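Local coordinates for periplasmic binding protein (Veillonella parvula, PDB 4MO9) that probably captures a solute, perhaps an iron-siderophore complex, in the periplasm for delivery to an ABC importer, at residues L276-K290 with P357-N369. Sequence-based numbering, arbitrary orientation.
Sequences LGFEATEDSSQALLK and PFSYSGIWFMHMN
The terminal amide of Q286 joins helix 282-290 to the end of the chain with two hydrogen bonds: NE2 gives one to H367 O (2.9 Å), entering above that carbonyl's plane, and OE1 takes one from N369 N (3.0 Å). The N369 side-chain amide lies stacked on that of Q286, the two planes only 6° apart. A leucine in place of Q286 would probably leave H367 O and N369 N without these partners and the chain end freer to move. M366, a selenomethionine, runs from strand 365-367 onto the helix. Its CB starts toward the helix; with CG anti to the backbone N (chi1 157°), CG rests on L289 CD2 at 3.5 Å. SE then presses on the helix backbone at S285 C and Q286 N and on S285 CB, and CE ends against Q286 NE2 and E282 OE2, themselves linked by a weak hydrogen bond. Beyond it, L289 CD2 also touches M368 CB. Toward the preceding loops, G277 and I363 form a single antiparallel bridge, a hydrogen-bonded pair: G277 N to I363 O is short and nearly straight (2.7 Å), and I363 N returns a bond to G277 O. I363 packs its CB against A280 CB and its CG2 against L276 CD2. G277 CA sits over one face of the W364 six-membered ring, 3.8 Å from its centroid, a CH-pi contact. The same indole turns its edge to the face of F278, a T-shaped pair with planes at 86°, while its NE1 donates to S361 O. H84 stacks on F278, and D80 accepts from F278 N, tying in helix 79-88. Through M366 and L289 the helix packs on 365-367, the antiparallel edge strand of a five-stranded mixed sheet, in the C-terminal lobe of a TroA-like solute-binding protein.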
ATOM      1  N   LEU A 276      -6.928  11.811  -3.181  1.00 36.02           N
ATOM      2  CA  LEU A 276      -5.681  11.942  -2.428  1.00 35.64           C
ATOM      3  C   LEU A 276      -4.529  11.588  -3.361  1.00 35.80           C
ATOM      4  O   LEU A 276      -4.770  11.081  -4.466  1.00 37.37           O
ATOM      5  CB  LEU A 276      -5.679  11.011  -1.212  1.00 33.02           C
ATOM      6  CG  LEU A 276      -6.665  11.390  -0.093  1.00 30.05           C
ATOM      7  CD1 LEU A 276      -6.565  10.370   1.054  1.00 28.95           C
ATOM      8  CD2 LEU A 276      -6.373  12.784   0.402  1.00 29.89           C
ATOM      9  N   GLY A 277      -3.293  11.858  -2.931  1.00 34.06           N
ATOM     10  CA  GLY A 277      -2.113  11.528  -3.723  1.00 35.35           C
ATOM     11  C   GLY A 277      -1.398  12.759  -4.262  1.00 35.76           C
ATOM     12  O   GLY A 277      -1.537  13.860  -3.713  1.00 36.76           O
ATOM     13  N   PHE A 278      -0.645  12.586  -5.348  1.00 36.17           N
ATOM     14  CA  PHE A 278       0.156  13.679  -5.911  1.00 33.80           C
ATOM     15  C   PHE A 278      -0.669  14.743  -6.613  1.00 37.92           C
ATOM     16  O   PHE A 278      -0.217  15.886  -6.753  1.00 38.76           O
ATOM     17  CB  PHE A 278       1.216  13.128  -6.870  1.00 34.59           C
ATOM     18  CG  PHE A 278       2.296  12.349  -6.177  1.00 34.56           C
ATOM     19  CD1 PHE A 278       3.319  13.011  -5.498  1.00 34.31           C
ATOM     20  CD2 PHE A 278       2.283  10.961  -6.186  1.00 33.67           C
ATOM     21  CE1 PHE A 278       4.318  12.294  -4.848  1.00 32.50           C
ATOM     22  CE2 PHE A 278       3.278  10.234  -5.541  1.00 33.68           C
ATOM     23  CZ  PHE A 278       4.298  10.904  -4.869  1.00 33.51           C
ATOM     24  N   GLU A 279      -1.863  14.369  -7.068  1.00 37.83           N
ATOM     25  CA  GLU A 279      -2.753  15.317  -7.734  1.00 43.74           C
ATOM     26  C   GLU A 279      -3.920  15.622  -6.827  1.00 42.12           C
ATOM     27  O   GLU A 279      -5.057  15.237  -7.110  1.00 43.28           O
ATOM     28  CB  GLU A 279      -3.282  14.744  -9.041  1.00 49.64           C
ATOM     29  CG  GLU A 279      -2.203  14.201  -9.919  1.00 56.37           C
ATOM     30  CD  GLU A 279      -2.222  14.795 -11.301  1.00 66.84           C
ATOM     31  OE1 GLU A 279      -3.210  15.486 -11.648  1.00 70.88           O
ATOM     32  OE2 GLU A 279      -1.240  14.570 -12.040  1.00 70.71           O
ATOM     33  N   ALA A 280      -3.635  16.326  -5.741  1.00 39.52           N
ATOM     34  CA  ALA A 280      -4.620  16.583  -4.714  1.00 40.56           C
ATOM     35  C   ALA A 280      -4.246  17.888  -4.051  1.00 43.28           C
ATOM     36  O   ALA A 280      -3.058  18.177  -3.872  1.00 45.00           O
ATOM     37  CB  ALA A 280      -4.617  15.459  -3.693  1.00 36.80           C
ATOM     38  N   THR A 281      -5.248  18.686  -3.699  1.00 40.77           N
ATOM     39  CA  THR A 281      -5.009  19.885  -2.913  1.00 43.04           C
ATOM     40  C   THR A 281      -5.854  19.827  -1.647  1.00 42.73           C
ATOM     41  O   THR A 281      -6.868  19.124  -1.607  1.00 40.54           O
ATOM     42  CB  THR A 281      -5.367  21.156  -3.691  1.00 49.28           C
ATOM     43  OG1 THR A 281      -6.791  21.255  -3.807  1.00 48.12           O
ATOM     44  CG2 THR A 281      -4.731  21.122  -5.079  1.00 53.32           C
ATOM     45  N   GLU A 282      -5.434  20.558  -0.620  1.00 45.41           N
ATOM     46  CA  GLU A 282      -6.154  20.592   0.649  1.00 48.88           C
ATOM     47  C   GLU A 282      -7.628  20.992   0.470  1.00 48.92           C
ATOM     48  O   GLU A 282      -8.525  20.309   0.971  1.00 50.18           O
ATOM     49  CB  GLU A 282      -5.451  21.546   1.620  1.00 55.01           C
ATOM     50  CG  GLU A 282      -6.172  21.773   2.940  1.00 59.65           C
ATOM     51  CD  GLU A 282      -6.049  20.596   3.890  1.00 62.48           C
ATOM     52  OE1 GLU A 282      -5.119  19.773   3.712  1.00 63.68           O
ATOM     53  OE2 GLU A 282      -6.881  20.500   4.820  1.00 64.03           O
ATOM     54  N   ASP A 283      -7.877  22.073  -0.263  1.00 47.96           N
ATOM     55  CA  ASP A 283      -9.244  22.566  -0.459  1.00 50.64           C
ATOM     56  C   ASP A 283     -10.138  21.561  -1.181  1.00 49.71           C
ATOM     57  O   ASP A 283     -11.287  21.340  -0.787  1.00 49.78           O
ATOM     58  CB  ASP A 283      -9.248  23.901  -1.216  1.00 54.32           C
ATOM     59  CG  ASP A 283      -8.765  25.053  -0.362  1.00 57.55           C
ATOM     60  OD1 ASP A 283      -8.629  24.856   0.862  1.00 59.58           O
ATOM     61  OD2 ASP A 283      -8.525  26.150  -0.906  1.00 60.35           O
ATOM     62  N   SER A 284      -9.607  20.964  -2.243  1.00 46.21           N
ATOM     63  CA  SER A 284     -10.345  19.973  -3.024  1.00 44.18           C
ATOM     64  C   SER A 284     -10.653  18.728  -2.194  1.00 41.10           C
ATOM     65  O   SER A 284     -11.793  18.267  -2.156  1.00 41.74           O
ATOM     66  CB  SER A 284      -9.552  19.595  -4.280  1.00 42.50           C
ATOM     67  OG  SER A 284     -10.090  18.448  -4.903  1.00 40.98           O
ATOM     68  N   SER A 285      -9.639  18.190  -1.525  1.00 39.38           N
ATOM     69  CA  SER A 285      -9.840  17.016  -0.687  1.00 38.99           C
ATOM     70  C   SER A 285     -10.864  17.263   0.426  1.00 36.57           C
ATOM     71  O   SER A 285     -11.642  16.370   0.758  1.00 39.17           O
ATOM     72  CB  SER A 285      -8.511  16.525  -0.118  1.00 40.86           C
ATOM     73  OG  SER A 285      -7.694  15.995  -1.157  1.00 44.02           O
ATOM     74  N   GLN A 286     -10.870  18.466   0.993  1.00 37.54           N
ATOM     75  CA  GLN A 286     -11.869  18.827   1.999  1.00 41.29           C
ATOM     76  C   GLN A 286     -13.282  18.823   1.417  1.00 41.81           C
ATOM     77  O   GLN A 286     -14.227  18.305   2.025  1.00 40.76           O
ATOM     78  CB  GLN A 286     -11.571  20.213   2.591  1.00 45.50           C
ATOM     79  CG  GLN A 286     -10.453  20.223   3.634  1.00 45.96           C
ATOM     80  CD  GLN A 286     -10.859  19.575   4.955  1.00 46.71           C
ATOM     81  OE1 GLN A 286     -12.046  19.401   5.242  1.00 48.39           O
ATOM     82  NE2 GLN A 286      -9.867  19.226   5.769  1.00 45.06           N
ATOM     83  N   ALA A 287     -13.432  19.420   0.240  1.00 43.47           N
ATOM     84  CA  ALA A 287     -14.742  19.507  -0.386  1.00 42.22           C
ATOM     85  C   ALA A 287     -15.253  18.130  -0.810  1.00 40.75           C
ATOM     86  O   ALA A 287     -16.436  17.834  -0.646  1.00 40.83           O
ATOM     87  CB  ALA A 287     -14.708  20.466  -1.565  1.00 46.49           C
ATOM     88  N   LEU A 288     -14.368  17.297  -1.361  1.00 39.70           N
ATOM     89  CA  LEU A 288     -14.749  15.950  -1.770  1.00 41.25           C
ATOM     90  C   LEU A 288     -15.186  15.095  -0.570  1.00 40.32           C
ATOM     91  O   LEU A 288     -16.180  14.364  -0.655  1.00 41.41           O
ATOM     92  CB  LEU A 288     -13.613  15.271  -2.549  1.00 37.25           C
ATOM     93  CG  LEU A 288     -13.325  15.870  -3.934  1.00 39.76           C
ATOM     94  CD1 LEU A 288     -11.945  15.436  -4.405  1.00 39.12           C
ATOM     95  CD2 LEU A 288     -14.371  15.463  -4.958  1.00 38.69           C
ATOM     96  N   LEU A 289     -14.454  15.198   0.539  1.00 37.62           N
ATOM     97  CA  LEU A 289     -14.807  14.471   1.761  1.00 37.73           C
ATOM     98  C   LEU A 289     -16.133  14.979   2.323  1.00 40.76           C
ATOM     99  O   LEU A 289     -17.036  14.189   2.626  1.00 41.08           O
ATOM    100  CB  LEU A 289     -13.698  14.612   2.807  1.00 35.27           C
ATOM    101  CG  LEU A 289     -13.796  13.680   4.017  1.00 36.70           C
ATOM    102  CD1 LEU A 289     -14.050  12.255   3.550  1.00 35.77           C
ATOM    103  CD2 LEU A 289     -12.503  13.696   4.848  1.00 37.23           C
ATOM    104  N   LYS A 290     -16.261  16.296   2.447  1.00 42.10           N
ATOM    105  CA  LYS A 290     -17.495  16.878   2.974  1.00 44.23           C
ATOM    106  C   LYS A 290     -18.726  16.468   2.160  1.00 45.49           C
ATOM    107  O   LYS A 290     -19.799  16.239   2.719  1.00 46.56           O
ATOM    108  CB  LYS A 290     -17.386  18.405   3.060  1.00 46.71           C
ATOM    109  CG  LYS A 290     -18.704  19.098   3.382  1.00 47.92           C
ATOM    110  CD  LYS A 290     -18.522  20.596   3.590  1.00 51.09           C
ATOM    111  CE  LYS A 290     -19.838  21.242   3.985  1.00 55.23           C
ATOM    112  NZ  LYS A 290     -19.691  22.703   4.222  1.00 57.57           N
ATOM    113  N   PRO A 357      14.135   8.298  -4.332  1.00 31.37           N
ATOM    114  CA  PRO A 357      14.685   9.252  -5.295  1.00 33.30           C
ATOM    115  C   PRO A 357      13.604  10.182  -5.862  1.00 35.20           C
ATOM    116  O   PRO A 357      13.894  10.955  -6.779  1.00 40.61           O
ATOM    117  CB  PRO A 357      15.213   8.349  -6.404  1.00 31.92           C
ATOM    118  CG  PRO A 357      14.298   7.167  -6.386  1.00 30.63           C
ATOM    119  CD  PRO A 357      13.912   6.967  -4.932  1.00 31.28           C
ATOM    120  N   PHE A 358      12.389  10.099  -5.337  1.00 32.86           N
ATOM    121  CA  PHE A 358      11.287  10.941  -5.809  1.00 36.41           C
ATOM    122  C   PHE A 358      10.933  11.957  -4.724  1.00 37.56           C
ATOM    123  O   PHE A 358      10.961  11.620  -3.535  1.00 39.19           O
ATOM    124  CB  PHE A 358      10.063  10.075  -6.142  1.00 35.40           C
ATOM    125  CG  PHE A 358      10.392   8.845  -6.960  1.00 37.22           C
ATOM    126  CD1 PHE A 358      10.852   8.963  -8.265  1.00 36.84           C
ATOM    127  CD2 PHE A 358      10.230   7.576  -6.424  1.00 36.99           C
ATOM    128  CE1 PHE A 358      11.158   7.832  -9.018  1.00 37.54           C
ATOM    129  CE2 PHE A 358      10.532   6.440  -7.164  1.00 37.20           C
ATOM    130  CZ  PHE A 358      10.998   6.570  -8.466  1.00 38.78           C
ATOM    131  N   SER A 359      10.606  13.190  -5.110  1.00 36.46           N
ATOM    132  CA  SER A 359      10.301  14.219  -4.120  1.00 37.53           C
ATOM    133  C   SER A 359       8.936  13.985  -3.477  1.00 38.98           C
ATOM    134  O   SER A 359       7.980  13.556  -4.137  1.00 37.85           O
ATOM    135  CB  SER A 359      10.335  15.611  -4.751  1.00 40.77           C
ATOM    136  OG  SER A 359       9.341  15.730  -5.756  1.00 40.15           O
ATOM    137  N   TYR A 360       8.846  14.255  -2.181  1.00 38.86           N
ATOM    138  CA  TYR A 360       7.571  14.154  -1.495  1.00 37.95           C
ATOM    139  C   TYR A 360       6.693  15.363  -1.815  1.00 38.03           C
ATOM    140  O   TYR A 360       7.189  16.489  -1.853  1.00 36.35           O
ATOM    141  CB  TYR A 360       7.783  14.053   0.015  1.00 37.82           C
ATOM    142  CG  TYR A 360       6.485  13.995   0.788  1.00 37.71           C
ATOM    143  CD1 TYR A 360       5.702  12.849   0.777  1.00 37.08           C
ATOM    144  CD2 TYR A 360       6.040  15.090   1.515  1.00 42.34           C
ATOM    145  CE1 TYR A 360       4.512  12.786   1.476  1.00 37.24           C
ATOM    146  CE2 TYR A 360       4.850  15.042   2.218  1.00 45.57           C
ATOM    147  CZ  TYR A 360       4.092  13.886   2.196  1.00 46.23           C
ATOM    148  OH  TYR A 360       2.901  13.843   2.896  1.00 49.76           O
ATOM    149  N   SER A 361       5.406  15.113  -2.062  1.00 38.39           N
ATOM    150  CA  SER A 361       4.383  16.165  -2.163  1.00 43.58           C
ATOM    151  C   SER A 361       2.988  15.534  -2.208  1.00 45.24           C
ATOM    152  O   SER A 361       2.850  14.315  -2.098  1.00 47.82           O
ATOM    153  CB  SER A 361       4.589  17.056  -3.389  1.00 45.85           C
ATOM    154  OG  SER A 361       4.289  16.346  -4.569  1.00 47.95           O
ATOM    155  N   GLY A 362       1.957  16.360  -2.351  1.00 45.08           N
ATOM    156  CA  GLY A 362       0.595  15.855  -2.414  1.00 44.51           C
ATOM    157  C   GLY A 362      -0.051  15.719  -1.044  1.00 41.89           C
ATOM    158  O   GLY A 362       0.514  16.170  -0.043  1.00 43.40           O
ATOM    159  N   ILE A 363      -1.226  15.089  -1.000  1.00 39.86           N
ATOM    160  CA  ILE A 363      -2.026  14.974   0.224  1.00 37.55           C
ATOM    161  C   ILE A 363      -2.410  13.511   0.438  1.00 33.34           C
ATOM    162  O   ILE A 363      -2.968  12.880  -0.462  1.00 32.43           O
ATOM    163  CB  ILE A 363      -3.321  15.811   0.118  1.00 39.90           C
ATOM    164  CG1 ILE A 363      -3.014  17.250  -0.318  1.00 45.10           C
ATOM    165  CG2 ILE A 363      -4.115  15.754   1.429  1.00 37.10           C
ATOM    166  CD1 ILE A 363      -2.442  18.119   0.775  1.00 47.51           C
ATOM    167  N   TRP A 364      -2.138  12.980   1.628  1.00 31.08           N
ATOM    168  CA  TRP A 364      -2.209  11.534   1.854  1.00 32.88           C
ATOM    169  C   TRP A 364      -3.109  11.169   3.022  1.00 31.13           C
ATOM    170  O   TRP A 364      -3.515  10.013   3.167  1.00 29.75           O
ATOM    171  CB  TRP A 364      -0.787  10.979   2.063  1.00 30.53           C
ATOM    172  CG  TRP A 364       0.075  11.310   0.900  1.00 31.55           C
ATOM    173  CD1 TRP A 364       0.811  12.453   0.713  1.00 33.80           C
ATOM    174  CD2 TRP A 364       0.248  10.519  -0.284  1.00 30.19           C
ATOM    175  NE1 TRP A 364       1.451  12.405  -0.513  1.00 34.41           N
ATOM    176  CE2 TRP A 364       1.116  11.231  -1.143  1.00 32.78           C
ATOM    177  CE3 TRP A 364      -0.240   9.277  -0.699  1.00 31.08           C
ATOM    178  CZ2 TRP A 364       1.509  10.732  -2.393  1.00 34.73           C
ATOM    179  CZ3 TRP A 364       0.146   8.786  -1.937  1.00 30.48           C
ATOM    180  CH2 TRP A 364       1.010   9.511  -2.771  1.00 33.05           C
ATOM    181  N   PHE A 365      -3.421  12.168   3.844  1.00 33.13           N
ATOM    182  CA  PHE A 365      -4.265  11.980   5.017  1.00 32.42           C
ATOM    183  C   PHE A 365      -5.128  13.215   5.170  1.00 37.87           C
ATOM    184  O   PHE A 365      -4.757  14.303   4.704  1.00 36.71           O
ATOM    185  CB  PHE A 365      -3.413  11.795   6.272  1.00 30.38           C
ATOM    186  CG  PHE A 365      -2.497  10.597   6.214  1.00 32.16           C
ATOM    187  CD1 PHE A 365      -3.013   9.304   6.295  1.00 32.13           C
ATOM    188  CD2 PHE A 365      -1.122  10.762   6.090  1.00 32.19           C
ATOM    189  CE1 PHE A 365      -2.171   8.195   6.244  1.00 32.95           C
ATOM    190  CE2 PHE A 365      -0.272   9.655   6.049  1.00 29.18           C
ATOM    191  CZ  PHE A 365      -0.800   8.375   6.128  1.00 29.29           C
HETATM  192  N   MSE A 366      -6.273  13.069   5.825  1.00 37.11           N
HETATM  193  CA  MSE A 366      -7.204  14.184   5.870  1.00 41.18           C
HETATM  194  C   MSE A 366      -8.216  14.042   6.981  1.00 41.31           C
HETATM  195  O   MSE A 366      -8.759  12.960   7.208  1.00 38.55           O
HETATM  196  CB  MSE A 366      -7.927  14.322   4.530  1.00 41.89           C
HETATM  197  CG  MSE A 366      -9.240  15.046   4.626  1.00 52.36           C
HETATM  198 SE   MSE A 366      -9.245  16.542   3.427  0.56 52.11          SE
HETATM  199  CE  MSE A 366      -7.746  17.505   4.239  1.00 32.23           C
ATOM    200  N   HIS A 367      -8.461  15.154   7.668  1.00 44.71           N
ATOM    201  CA  HIS A 367      -9.478  15.226   8.693  1.00 44.59           C
ATOM    202  C   HIS A 367     -10.458  16.289   8.231  1.00 44.75           C
ATOM    203  O   HIS A 367     -10.070  17.432   7.991  1.00 44.27           O
ATOM    204  CB  HIS A 367      -8.841  15.624  10.020  1.00 47.55           C
ATOM    205  CG  HIS A 367      -9.801  15.655  11.164  1.00 53.72           C
ATOM    206  ND1 HIS A 367     -10.939  14.879  11.195  1.00 54.57           N
ATOM    207  CD2 HIS A 367      -9.803  16.378  12.307  1.00 58.51           C
ATOM    208  CE1 HIS A 367     -11.595  15.115  12.318  1.00 56.07           C
ATOM    209  NE2 HIS A 367     -10.930  16.018  13.010  1.00 59.34           N
HETATM  210  N   MSE A 368     -11.724  15.915   8.074  1.00 42.91           N
HETATM  211  CA  MSE A 368     -12.706  16.851   7.556  1.00 43.47           C
HETATM  212  C   MSE A 368     -12.939  17.976   8.555  1.00 46.55           C
HETATM  213  O   MSE A 368     -13.075  17.734   9.758  1.00 46.17           O
HETATM  214  CB  MSE A 368     -14.022  16.136   7.256  1.00 42.61           C
HETATM  215  CG  MSE A 368     -15.109  17.046   6.698  1.00 45.32           C
HETATM  216 SE   MSE A 368     -16.798  16.108   6.724  0.65 56.54          SE
HETATM  217  CE  MSE A 368     -17.174  16.305   8.642  1.00 40.02           C
ATOM    218  N   ASN A 369     -12.973  19.204   8.051  1.00 50.18           N
ATOM    219  CA  ASN A 369     -13.248  20.361   8.886  1.00 53.35           C
ATOM    220  C   ASN A 369     -14.698  20.374   9.335  1.00 56.48           C
ATOM    221  O   ASN A 369     -15.592  20.131   8.528  1.00 58.14           O
ATOM    222  CB  ASN A 369     -12.945  21.645   8.122  1.00 57.34           C
ATOM    223  CG  ASN A 369     -11.483  21.791   7.795  1.00 59.67           C
ATOM    224  OD1 ASN A 369     -10.618  21.326   8.540  1.00 61.07           O
ATOM    225  ND2 ASN A 369     -11.192  22.437   6.673  1.00 61.29           N
TER